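Local coordinates for 70 kDa protein (Xanthomonas sp., PDB 4B2N) that cleaves the polyisoprene chains of natural rubber with dioxygen, as a processive oxygenase carrying two covalently bound haem c groups, at residues Thr357-Ala360 / Glu361-Ala364; Val527-Pro530 / Ser531-Pro534; Glu651-Ala654 / Leu655-Tyr658. One frame throughout, in Å; residues are numbered along the deposited sequence.

Contact 1. Residues Thr357-Ala360 / Glu361-Ala364; sequences TALA and EQGA
Thr357 and Glu361 meet one turn apart at the start of the alpha-helix 357-369, whose i-to-i+4 bonding accounts for every carbonyl from Thr357 to Ala360. Glu361 N donates to Thr357 O at 3.0 Å, with the N-H bent to 139°, and also leans weakly on Ala358 O. That second carbonyl takes its main bond from Gln362 N at 3.2 Å. Gly363 N reaches Leu359 O at 2.9 Å, almost straight (167°), whereas Ala364 N closes on Ala360 O at 2.7 Å. Upstream, the amide of Leu359 is satisfied by Asn356 OD1; downstream, Ala364 O accepts from His368 ND1, so these two backbone groups find side-chain partners outside the eight residues.

The side chains meet across the turn by van der Waals contact, without a hydrogen bond between the two segments. Glu361 is extended, with CG anti to its own carbonyl carbon (chi1 -67°), which runs it alongside Thr357 and leaves Glu361 OE2 3.8 Å from Thr357 CG2. One flank of the helix packs on helix 649-660, through Leu359 and Ala360 on Glu657 and Ala364 on Tyr658, while Glu361 packs on Leu18 and Leu19. Gly363 lies about 8 Å from the side chain of Cys390, a covalent anchor of haem c. The Leu359 and Gln362 side chains cross at about a right angle, Leu359 CD1 3.9 Å from Gln362 NE2.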
ATOM      1  N   THR A 357      28.696  -6.436  13.518  1.00 29.14           N
ATOM      2  CA  THR A 357      28.033  -7.699  13.793  1.00 29.11           C
ATOM      3  C   THR A 357      27.754  -7.898  15.284  1.00 30.38           C
ATOM      4  O   THR A 357      26.683  -8.378  15.673  1.00 27.35           O
ATOM      5  CB  THR A 357      28.900  -8.836  13.291  1.00 30.70           C
ATOM      6  OG1 THR A 357      28.931  -8.723  11.883  1.00 28.71           O
ATOM      7  CG2 THR A 357      28.328 -10.215  13.674  1.00 34.05           C
ATOM      8  N   ALA A 358      28.709  -7.509  16.123  1.00 28.32           N
ATOM      9  CA  ALA A 358      28.488  -7.667  17.557  1.00 29.47           C
ATOM     10  C   ALA A 358      27.390  -6.747  18.105  1.00 26.74           C
ATOM     11  O   ALA A 358      26.672  -7.121  19.032  1.00 26.40           O
ATOM     12  CB  ALA A 358      29.795  -7.482  18.341  1.00 32.08           C
ATOM     13  N   LEU A 359      27.287  -5.529  17.579  1.00 24.69           N
ATOM     14  CA  LEU A 359      26.260  -4.609  18.030  1.00 23.67           C
ATOM     15  C   LEU A 359      24.869  -5.172  17.579  1.00 24.35           C
ATOM     16  O   LEU A 359      23.883  -5.183  18.351  1.00 23.55           O
ATOM     17  CB  LEU A 359      26.571  -3.196  17.464  1.00 24.07           C
ATOM     18  CG  LEU A 359      25.640  -2.054  17.819  1.00 24.71           C
ATOM     19  CD1 LEU A 359      25.473  -1.996  19.335  1.00 26.64           C
ATOM     20  CD2 LEU A 359      26.010  -0.709  17.148  1.00 25.27           C
ATOM     21  N   ALA A 360      24.823  -5.678  16.346  1.00 22.60           N
ATOM     22  CA  ALA A 360      23.616  -6.286  15.780  1.00 23.69           C
ATOM     23  C   ALA A 360      23.133  -7.504  16.592  1.00 25.22           C
ATOM     24  O   ALA A 360      21.909  -7.749  16.764  1.00 22.66           O
ATOM     25  CB  ALA A 360      23.866  -6.637  14.316  1.00 22.76           C
ATOM     26  N   GLU A 361      24.094  -8.224  17.176  1.00 26.66           N
ATOM     27  CA  GLU A 361      23.736  -9.377  17.998  1.00 25.66           C
ATOM     28  C   GLU A 361      23.186  -8.924  19.352  1.00 27.38           C
ATOM     29  O   GLU A 361      22.312  -9.563  19.899  1.00 28.24           O
ATOM     30  CB  GLU A 361      24.910 -10.355  18.148  1.00 28.53           C
ATOM     31  CG  GLU A 361      25.268 -11.034  16.821  1.00 32.41           C
ATOM     32  CD  GLU A 361      26.185 -12.234  16.981  1.00 39.10           C
ATOM     33  OE1 GLU A 361      26.441 -12.652  18.138  1.00 41.82           O
ATOM     34  OE2 GLU A 361      26.648 -12.767  15.951  1.00 40.97           O
ATOM     35  N   GLN A 362      23.721  -7.855  19.927  1.00 27.24           N
ATOM     36  CA  GLN A 362      23.093  -7.291  21.126  1.00 27.88           C
ATOM     37  C   GLN A 362      21.659  -6.835  20.793  1.00 27.43           C
ATOM     38  O   GLN A 362      20.715  -7.087  21.543  1.00 25.66           O
ATOM     39  CB  GLN A 362      23.930  -6.136  21.669  1.00 31.02           C
ATOM     40  CG  GLN A 362      25.258  -6.655  22.228  1.00 33.46           C
ATOM     41  CD  GLN A 362      26.138  -5.592  22.839  1.00 39.56           C
ATOM     42  OE1 GLN A 362      26.982  -5.904  23.697  1.00 47.67           O
ATOM     43  NE2 GLN A 362      25.978  -4.349  22.415  1.00 39.93           N
ATOM     44  N   GLY A 363      21.511  -6.177  19.637  1.00 24.29           N
ATOM     45  CA  GLY A 363      20.186  -5.796  19.157  1.00 27.12           C
ATOM     46  C   GLY A 363      19.261  -6.998  18.939  1.00 24.06           C
ATOM     47  O   GLY A 363      18.079  -6.913  19.195  1.00 24.42           O
ATOM     48  N   ALA A 364      19.804  -8.103  18.463  1.00 23.69           N
ATOM     49  CA  ALA A 364      19.012  -9.267  18.202  1.00 22.85           C
ATOM     50  C   ALA A 364      18.424  -9.749  19.479  1.00 24.93           C
ATOM     51  O   ALA A 364      17.269 -10.134  19.542  1.00 23.68           O
ATOM     52  CB  ALA A 364      19.833 -10.338  17.558  1.00 21.31           C
TER

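Contact 2. Residues Val527-Pro530 / Ser531-Pro534; sequences VLKP and SDRP. With HEC (heme c), chain D.
Lys529 and Pro530 each accept a bond from the residue three places on: Asp532 N to Lys529 O at 2.9 Å and Arg533 N to Pro530 O at 3.1 Å, as the chain leaves helix 524-528 at Lys529 and makes a short 3-10 turn through Pro530 and Ser531.

Arg533 folds back over this turn. Its chain is extended from CG to NE, carrying the guanidinium to Val527, where Arg533 NH2 donates to Val527 O at 3.2 Å (157°), the acceptor lying in the guanidinium plane. Pro530 CA sits 3.6 Å above one face, offset toward its rim. Gly526 O takes NE, and Gly640 O and Asn638 O take NH1, so several carbonyls fix its rotation and join the turn to the loop bearing His641, an axial ligand of the haem iron. Lys529, bent along its chain, brings CE to 3.2 Å from Asp532 OD2, but its NZ remains 4.2 Å from that oxygen, beyond a salt bridge; NZ instead has a weak bond to a water also held by Ser531 OG and a long, weak ion pair with Asp649. Asp532 OD2 is bonded to Trp525 NE1.

Val527 and Leu528 line the haem pocket: Val527 CG1 lies 3.8 Å from C3A of the porphyrin and Leu528 CD2 3.7 Å from its CMB methyl. The turn runs from helix 524-528 toward strand 536-538, with Leu528 touching Leu655 and Ile656 of helix 649-660.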
ATOM      1  N   VAL A 527      10.936   6.144  15.685  1.00 20.20           N
ATOM      2  CA  VAL A 527      10.058   5.070  16.112  1.00 19.64           C
ATOM      3  C   VAL A 527      10.514   4.629  17.499  1.00 20.54           C
ATOM      4  O   VAL A 527       9.682   4.377  18.368  1.00 20.01           O
ATOM      5  CB  VAL A 527      10.134   3.919  15.102  1.00 21.12           C
ATOM      6  CG1 VAL A 527       9.332   2.719  15.594  1.00 17.54           C
ATOM      7  CG2 VAL A 527       9.637   4.415  13.725  1.00 18.61           C
ATOM      8  N   LEU A 528      11.827   4.536  17.665  1.00 19.75           N
ATOM      9  CA  LEU A 528      12.414   3.993  18.900  1.00 20.10           C
ATOM     10  C   LEU A 528      12.467   5.002  20.030  1.00 22.38           C
ATOM     11  O   LEU A 528      12.618   4.644  21.206  1.00 23.35           O
ATOM     12  CB  LEU A 528      13.796   3.389  18.601  1.00 20.18           C
ATOM     13  CG  LEU A 528      13.685   2.080  17.784  1.00 19.67           C
ATOM     14  CD1 LEU A 528      15.061   1.502  17.616  1.00 21.28           C
ATOM     15  CD2 LEU A 528      12.781   1.025  18.396  1.00 20.42           C
ATOM     16  N   LYS A 529      12.355   6.281  19.682  1.00 22.15           N
ATOM     17  CA  LYS A 529      12.439   7.341  20.671  1.00 23.44           C
ATOM     18  C   LYS A 529      11.444   8.421  20.404  1.00 24.42           C
ATOM     19  O   LYS A 529      11.761   9.371  19.638  1.00 24.54           O
ATOM     20  CB  LYS A 529      13.839   7.874  20.656  1.00 23.38           C
ATOM     21  CG  LYS A 529      14.102   8.761  21.824  1.00 26.50           C
ATOM     22  CD  LYS A 529      15.508   8.432  22.229  1.00 27.56           C
ATOM     23  CE  LYS A 529      16.307   9.655  22.332  1.00 32.29           C
ATOM     24  NZ  LYS A 529      16.293  10.068  23.766  1.00 27.15           N
ATOM     25  N   PRO A 530      10.202   8.254  20.931  1.00 25.61           N
ATOM     26  CA  PRO A 530       9.089   9.138  20.560  1.00 25.00           C
ATOM     27  C   PRO A 530       9.442  10.593  20.687  1.00 27.15           C
ATOM     28  O   PRO A 530       9.037  11.380  19.859  1.00 24.19           O
ATOM     29  CB  PRO A 530       7.998   8.746  21.531  1.00 24.54           C
ATOM     30  CG  PRO A 530       8.219   7.292  21.689  1.00 24.52           C
ATOM     31  CD  PRO A 530       9.718   7.144  21.771  1.00 24.44           C
ATOM     32  N   SER A 531      10.258  10.931  21.689  1.00 27.51           N
ATOM     33  CA  SER A 531      10.584  12.328  21.972  1.00 27.98           C
ATOM     34  C   SER A 531      11.366  13.024  20.852  1.00 28.46           C
ATOM     35  O   SER A 531      11.299  14.236  20.730  1.00 26.12           O
ATOM     36  CB  SER A 531      11.301  12.422  23.310  1.00 30.43           C
ATOM     37  OG  SER A 531      12.587  11.834  23.163  1.00 32.79           O
ATOM     38  N   ASP A 532      12.064  12.241  20.017  1.00 25.89           N
ATOM     39  CA  ASP A 532      12.820  12.736  18.860  1.00 25.05           C
ATOM     40  C   ASP A 532      12.088  12.757  17.544  1.00 26.37           C
ATOM     41  O   ASP A 532      12.716  12.975  16.506  1.00 28.52           O
ATOM     42  CB  ASP A 532      14.094  11.939  18.689  1.00 25.67           C
ATOM     43  CG  ASP A 532      15.096  12.242  19.827  1.00 27.74           C
ATOM     44  OD1 ASP A 532      14.710  13.053  20.691  1.00 30.98           O
ATOM     45  OD2 ASP A 532      16.213  11.705  19.865  1.00 27.90           O
ATOM     46  N   ARG A 533      10.775  12.567  17.547  1.00 24.92           N
ATOM     47  CA  ARG A 533      10.069  12.616  16.250  1.00 20.35           C
ATOM     48  C   ARG A 533       9.714  14.077  15.936  1.00 20.66           C
ATOM     49  O   ARG A 533       9.079  14.726  16.721  1.00 23.56           O
ATOM     50  CB  ARG A 533       8.773  11.800  16.340  1.00 21.41           C
ATOM     51  CG  ARG A 533       8.951  10.386  16.867  1.00 20.49           C
ATOM     52  CD  ARG A 533       7.646   9.595  16.737  1.00 19.76           C
ATOM     53  NE  ARG A 533       7.802   8.219  17.253  1.00 18.84           N
ATOM     54  CZ  ARG A 533       6.827   7.516  17.812  1.00 18.32           C
ATOM     55  NH1 ARG A 533       5.595   8.030  17.902  1.00 18.70           N
ATOM     56  NH2 ARG A 533       7.098   6.329  18.330  1.00 17.60           N
ATOM     57  N   PRO A 534      10.065  14.600  14.765  1.00 20.39           N
ATOM     58  CA  PRO A 534       9.687  15.980  14.502  1.00 20.26           C
ATOM     59  C   PRO A 534       8.271  16.067  14.005  1.00 21.26           C
ATOM     60  O   PRO A 534       7.855  15.236  13.181  1.00 21.66           O
ATOM     61  CB  PRO A 534      10.644  16.378  13.381  1.00 21.25           C
ATOM     62  CG  PRO A 534      10.771  15.065  12.587  1.00 20.87           C
ATOM     63  CD  PRO A 534      10.819  13.984  13.653  1.00 20.58           C
TER
HETATM   64 FE   HEC D 701       6.641  -1.771  16.273  1.00 18.49          FE
HETATM   65  CHA HEC D 701       5.390  -0.066  13.540  1.00 16.76           C
HETATM   66  CHB HEC D 701       9.976  -1.445  15.053  1.00 17.69           C
HETATM   67  CHC HEC D 701       7.946  -2.991  19.186  1.00 18.35           C
HETATM   68  CHD HEC D 701       3.542  -3.043  16.928  1.00 17.68           C
HETATM   69  NA  HEC D 701       7.478  -1.032  14.586  1.00 18.57           N
HETATM   70  C1A HEC D 701       6.824  -0.217  13.629  1.00 18.22           C
HETATM   71  C2A HEC D 701       7.768   0.330  12.656  1.00 17.18           C
HETATM   72  C3A HEC D 701       9.111  -0.087  13.097  1.00 18.27           C
HETATM   73  C4A HEC D 701       8.896  -0.848  14.311  1.00 18.09           C
HETATM   74  CMA HEC D 701      10.410   0.223  12.387  1.00 16.76           C
HETATM   75  CAA HEC D 701       7.450   1.080  11.365  1.00 17.16           C
HETATM   76  CBA HEC D 701       7.144  -0.110  10.384  1.00 16.35           C
HETATM   77  CGA HEC D 701       6.559   0.414   9.063  1.00 16.37           C
HETATM   78  O1A HEC D 701       6.280   1.639   9.013  1.00 15.45           O
HETATM   79  O2A HEC D 701       6.386  -0.308   8.014  1.00 16.75           O
HETATM   80  NB  HEC D 701       8.653  -2.129  16.971  1.00 19.52           N
HETATM   81  C1B HEC D 701       9.849  -1.973  16.405  1.00 18.30           C
HETATM   82  C2B HEC D 701      11.008  -2.350  17.220  1.00 19.50           C
HETATM   83  C3B HEC D 701      10.378  -2.795  18.477  1.00 18.74           C
HETATM   84  C4B HEC D 701       8.961  -2.620  18.208  1.00 19.13           C
HETATM   85  CMB HEC D 701      12.462  -2.285  16.813  1.00 19.00           C
HETATM   86  CAB HEC D 701      11.040  -3.270  19.754  1.00 19.89           C
HETATM   87  CBB HEC D 701      11.764  -2.277  20.419  1.00 18.72           C
HETATM   88  NC  HEC D 701       5.947  -2.915  17.681  1.00 19.01           N
HETATM   89  C1C HEC D 701       6.553  -3.218  18.933  1.00 19.09           C
HETATM   90  C2C HEC D 701       5.665  -3.823  19.918  1.00 19.58           C
HETATM   91  C3C HEC D 701       4.386  -3.846  19.253  1.00 18.96           C
HETATM   92  C4C HEC D 701       4.573  -3.198  17.925  1.00 19.54           C
HETATM   93  CMC HEC D 701       6.003  -4.315  21.317  1.00 18.53           C
HETATM   94  CAC HEC D 701       3.124  -4.370  19.871  1.00 22.14           C
HETATM   95  CBC HEC D 701       2.632  -3.993  21.066  1.00 21.32           C
HETATM   96  ND  HEC D 701       4.875  -1.662  15.379  1.00 17.43           N
HETATM   97  C1D HEC D 701       3.702  -2.146  15.772  1.00 17.12           C
HETATM   98  C2D HEC D 701       2.524  -1.822  14.980  1.00 17.15           C
HETATM   99  C3D HEC D 701       3.056  -0.926  13.980  1.00 16.67           C
HETATM  100  C4D HEC D 701       4.473  -0.876  14.327  1.00 17.49           C
HETATM  101  CMD HEC D 701       1.099  -2.276  15.172  1.00 16.40           C
HETATM  102  CAD HEC D 701       2.297  -0.253  12.860  1.00 16.40           C
HETATM  103  CBD HEC D 701       1.979   1.153  13.392  1.00 16.60           C
HETATM  104  CGD HEC D 701       1.249   2.004  12.380  1.00 15.52           C
HETATM  105  O1D HEC D 701       0.177   2.561  12.648  1.00 18.01           O
HETATM  106  O2D HEC D 701       1.774   2.062  11.288  1.00 14.23           O
HETATM  107  O   HOH W   1      13.641  11.098  25.593  1.00 39.09           O

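Contact 3. Residues Glu651-Ala654 / Leu655-Tyr658; sequences ERWA and LIEY
Trp653 and Ile656 supply the apolar part of this contact: Ile656 CD1 comes obliquely to the indole, 4.2 Å from Trp653 CE3. CG1 of Ile656 is anti to its carbonyl carbon (chi1 -76°), which turns the branch back along the helix and puts Ile656 CD1 3.6 Å from Arg652 O. Leu655 behaves alike, its CG lying 3.5 Å from Glu651 O. Beyond the segment, the Trp653 ring stacks with that of Trp525.

Backbone hydrogen bonds form an unbroken i-to-i+4 ladder. Leu655 N meets Glu651 O at 2.9 Å, and Ile656 N meets Arg652 O at 2.8 Å. Glu657 N donates to Trp653 O at 3.0 Å and 167°, and Tyr658 N completes the set on Ala654 O at 2.9 Å. A water also donates to Trp653 O at 2.8 Å, giving that carbonyl two donors.

These residues make up most of alpha-helix 649-660, the last helix of the chain, which lies between helices 357-369 and 524-528: Ala654 and Leu655 face Ile366 of the former, while Leu655 also touches haem c beside Cys390, one of its covalent anchors.

The charged side chains find their partners outside the two segments, and those of Arg652 and Glu657 do so in buried surroundings. Arg652 gives NE to Leu528 O, NH2 to Thr644 O and NH1 to a salt bridge with Asp649. Glu651 accepts from Thr648 N through OE1 and forms a salt bridge to Arg370 through OE2. Glu657 OE2 accepts from Asn356 N, and OE1 is in a salt bridge with Lys660 NZ.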
ATOM      1  N   GLU A 651      20.291   0.623  24.009  1.00 27.09           N
ATOM      2  CA  GLU A 651      19.372  -0.371  23.430  1.00 27.48           C
ATOM      3  C   GLU A 651      18.931   0.048  22.056  1.00 25.19           C
ATOM      4  O   GLU A 651      18.935  -0.771  21.136  1.00 25.24           O
ATOM      5  CB  GLU A 651      18.193  -0.618  24.325  1.00 28.80           C
ATOM      6  CG  GLU A 651      18.559  -1.497  25.510  1.00 27.87           C
ATOM      7  CD  GLU A 651      17.476  -1.462  26.562  1.00 29.38           C
ATOM      8  OE1 GLU A 651      16.842  -0.399  26.782  1.00 28.89           O
ATOM      9  OE2 GLU A 651      17.274  -2.523  27.170  1.00 30.34           O
ATOM     10  N   ARG A 652      18.607   1.325  21.887  1.00 25.42           N
ATOM     11  CA  ARG A 652      18.166   1.832  20.537  1.00 23.59           C
ATOM     12  C   ARG A 652      19.205   1.675  19.435  1.00 24.39           C
ATOM     13  O   ARG A 652      18.878   1.185  18.336  1.00 24.79           O
ATOM     14  CB  ARG A 652      17.702   3.291  20.633  1.00 22.92           C
ATOM     15  CG  ARG A 652      16.529   3.511  21.573  1.00 23.32           C
ATOM     16  CD  ARG A 652      16.251   4.974  21.816  1.00 23.08           C
ATOM     17  NE  ARG A 652      14.973   5.062  22.528  1.00 23.24           N
ATOM     18  CZ  ARG A 652      14.826   5.587  23.730  1.00 24.56           C
ATOM     19  NH1 ARG A 652      15.905   6.035  24.352  1.00 24.90           N
ATOM     20  NH2 ARG A 652      13.637   5.582  24.344  1.00 25.18           N
ATOM     21  N   TRP A 653      20.450   2.112  19.665  1.00 24.00           N
ATOM     22  CA  TRP A 653      21.498   1.864  18.652  1.00 24.60           C
ATOM     23  C   TRP A 653      21.691   0.387  18.350  1.00 24.55           C
ATOM     24  O   TRP A 653      21.903   0.042  17.173  1.00 23.63           O
ATOM     25  CB  TRP A 653      22.829   2.484  19.094  1.00 25.47           C
ATOM     26  CG  TRP A 653      22.755   3.982  19.183  1.00 26.62           C
ATOM     27  CD1 TRP A 653      22.885   4.763  20.306  1.00 27.19           C
ATOM     28  CD2 TRP A 653      22.506   4.934  18.075  1.00 27.94           C
ATOM     29  NE1 TRP A 653      22.745   6.117  20.018  1.00 29.45           N
ATOM     30  CE2 TRP A 653      22.534   6.290  18.684  1.00 30.20           C
ATOM     31  CE3 TRP A 653      22.267   4.812  16.725  1.00 27.79           C
ATOM     32  CZ2 TRP A 653      22.331   7.443  17.932  1.00 30.25           C
ATOM     33  CZ3 TRP A 653      22.088   5.981  15.968  1.00 28.56           C
ATOM     34  CH2 TRP A 653      22.132   7.271  16.559  1.00 28.55           C
ATOM     35  N   ALA A 654      21.587  -0.498  19.381  1.00 22.99           N
ATOM     36  CA  ALA A 654      21.769  -1.944  19.140  1.00 22.76           C
ATOM     37  C   ALA A 654      20.637  -2.456  18.283  1.00 21.77           C
ATOM     38  O   ALA A 654      20.861  -3.242  17.327  1.00 22.53           O
ATOM     39  CB  ALA A 654      21.838  -2.741  20.444  1.00 22.06           C
ATOM     40  N   LEU A 655      19.430  -1.997  18.604  1.00 21.42           N
ATOM     41  CA  LEU A 655      18.250  -2.424  17.851  1.00 21.30           C
ATOM     42  C   LEU A 655      18.351  -1.904  16.428  1.00 20.83           C
ATOM     43  O   LEU A 655      17.999  -2.640  15.492  1.00 20.74           O
ATOM     44  CB  LEU A 655      16.999  -1.871  18.501  1.00 22.02           C
ATOM     45  CG  LEU A 655      16.384  -2.620  19.701  1.00 23.11           C
ATOM     46  CD1 LEU A 655      15.366  -1.661  20.312  1.00 21.55           C
ATOM     47  CD2 LEU A 655      15.721  -3.946  19.281  1.00 23.54           C
ATOM     48  N   ILE A 656      18.855  -0.683  16.232  1.00 21.12           N
ATOM     49  CA  ILE A 656      19.045  -0.203  14.842  1.00 21.10           C
ATOM     50  C   ILE A 656      20.040  -1.020  14.047  1.00 22.69           C
ATOM     51  O   ILE A 656      19.805  -1.375  12.871  1.00 20.83           O
ATOM     52  CB  ILE A 656      19.374   1.301  14.797  1.00 22.16           C
ATOM     53  CG1 ILE A 656      18.092   2.100  15.046  1.00 20.82           C
ATOM     54  CG2 ILE A 656      19.979   1.716  13.464  1.00 21.72           C
ATOM     55  CD1 ILE A 656      18.424   3.472  15.658  1.00 21.71           C
ATOM     56  N   GLU A 657      21.173  -1.332  14.666  1.00 22.58           N
ATOM     57  CA  GLU A 657      22.140  -2.176  14.027  1.00 21.88           C
ATOM     58  C   GLU A 657      21.528  -3.527  13.672  1.00 21.92           C
ATOM     59  O   GLU A 657      21.795  -4.083  12.595  1.00 19.65           O
ATOM     60  CB  GLU A 657      23.319  -2.399  14.976  1.00 23.49           C
ATOM     61  CG  GLU A 657      24.547  -2.691  14.155  1.00 25.07           C
ATOM     62  CD  GLU A 657      25.062  -1.494  13.377  1.00 24.56           C
ATOM     63  OE1 GLU A 657      24.547  -0.355  13.540  1.00 27.46           O
ATOM     64  OE2 GLU A 657      25.953  -1.707  12.533  1.00 24.82           O
ATOM     65  N   TYR A 658      20.735  -4.090  14.587  1.00 21.26           N
ATOM     66  CA  TYR A 658      20.089  -5.355  14.281  1.00 20.19           C
ATOM     67  C   TYR A 658      19.132  -5.236  13.060  1.00 20.15           C
ATOM     68  O   TYR A 658      19.102  -6.115  12.171  1.00 21.12           O
ATOM     69  CB  TYR A 658      19.344  -5.855  15.511  1.00 21.13           C
ATOM     70  CG  TYR A 658      18.566  -7.120  15.230  1.00 21.70           C
ATOM     71  CD1 TYR A 658      19.211  -8.242  14.691  1.00 20.69           C
ATOM     72  CD2 TYR A 658      17.206  -7.206  15.513  1.00 19.88           C
ATOM     73  CE1 TYR A 658      18.515  -9.397  14.427  1.00 18.86           C
ATOM     74  CE2 TYR A 658      16.484  -8.376  15.249  1.00 18.93           C
ATOM     75  CZ  TYR A 658      17.173  -9.459  14.717  1.00 18.00           C
ATOM     76  OH  TYR A 658      16.553 -10.618  14.476  1.00 18.93           O
TER
HETATM   77  O   HOH W   2      23.646   1.150  15.230  1.00 27.52           O

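How the contacts relate
From the N terminus the order is contact 1, contact 2, contact 3, in series: each is a local contact within one continuous stretch, two along helices and one at a helix end, closing no long loop, and none nests within or crosses another. What joins them is the fold. Contact 1, on helix 357-369, and contact 3, on helix 649-660, have centres about 7 Å apart and touch directly, Gly363 N lying 3.5 Å from Ala654 CB. Contact 2 meets the other flank of contact 3, where Lys529 CD approaches Arg652 NH1 to 3.2 Å. Contacts 1 and 2 do not touch, their nearest atoms about 9 Å apart, so 651-658 bridges them beside one haem c.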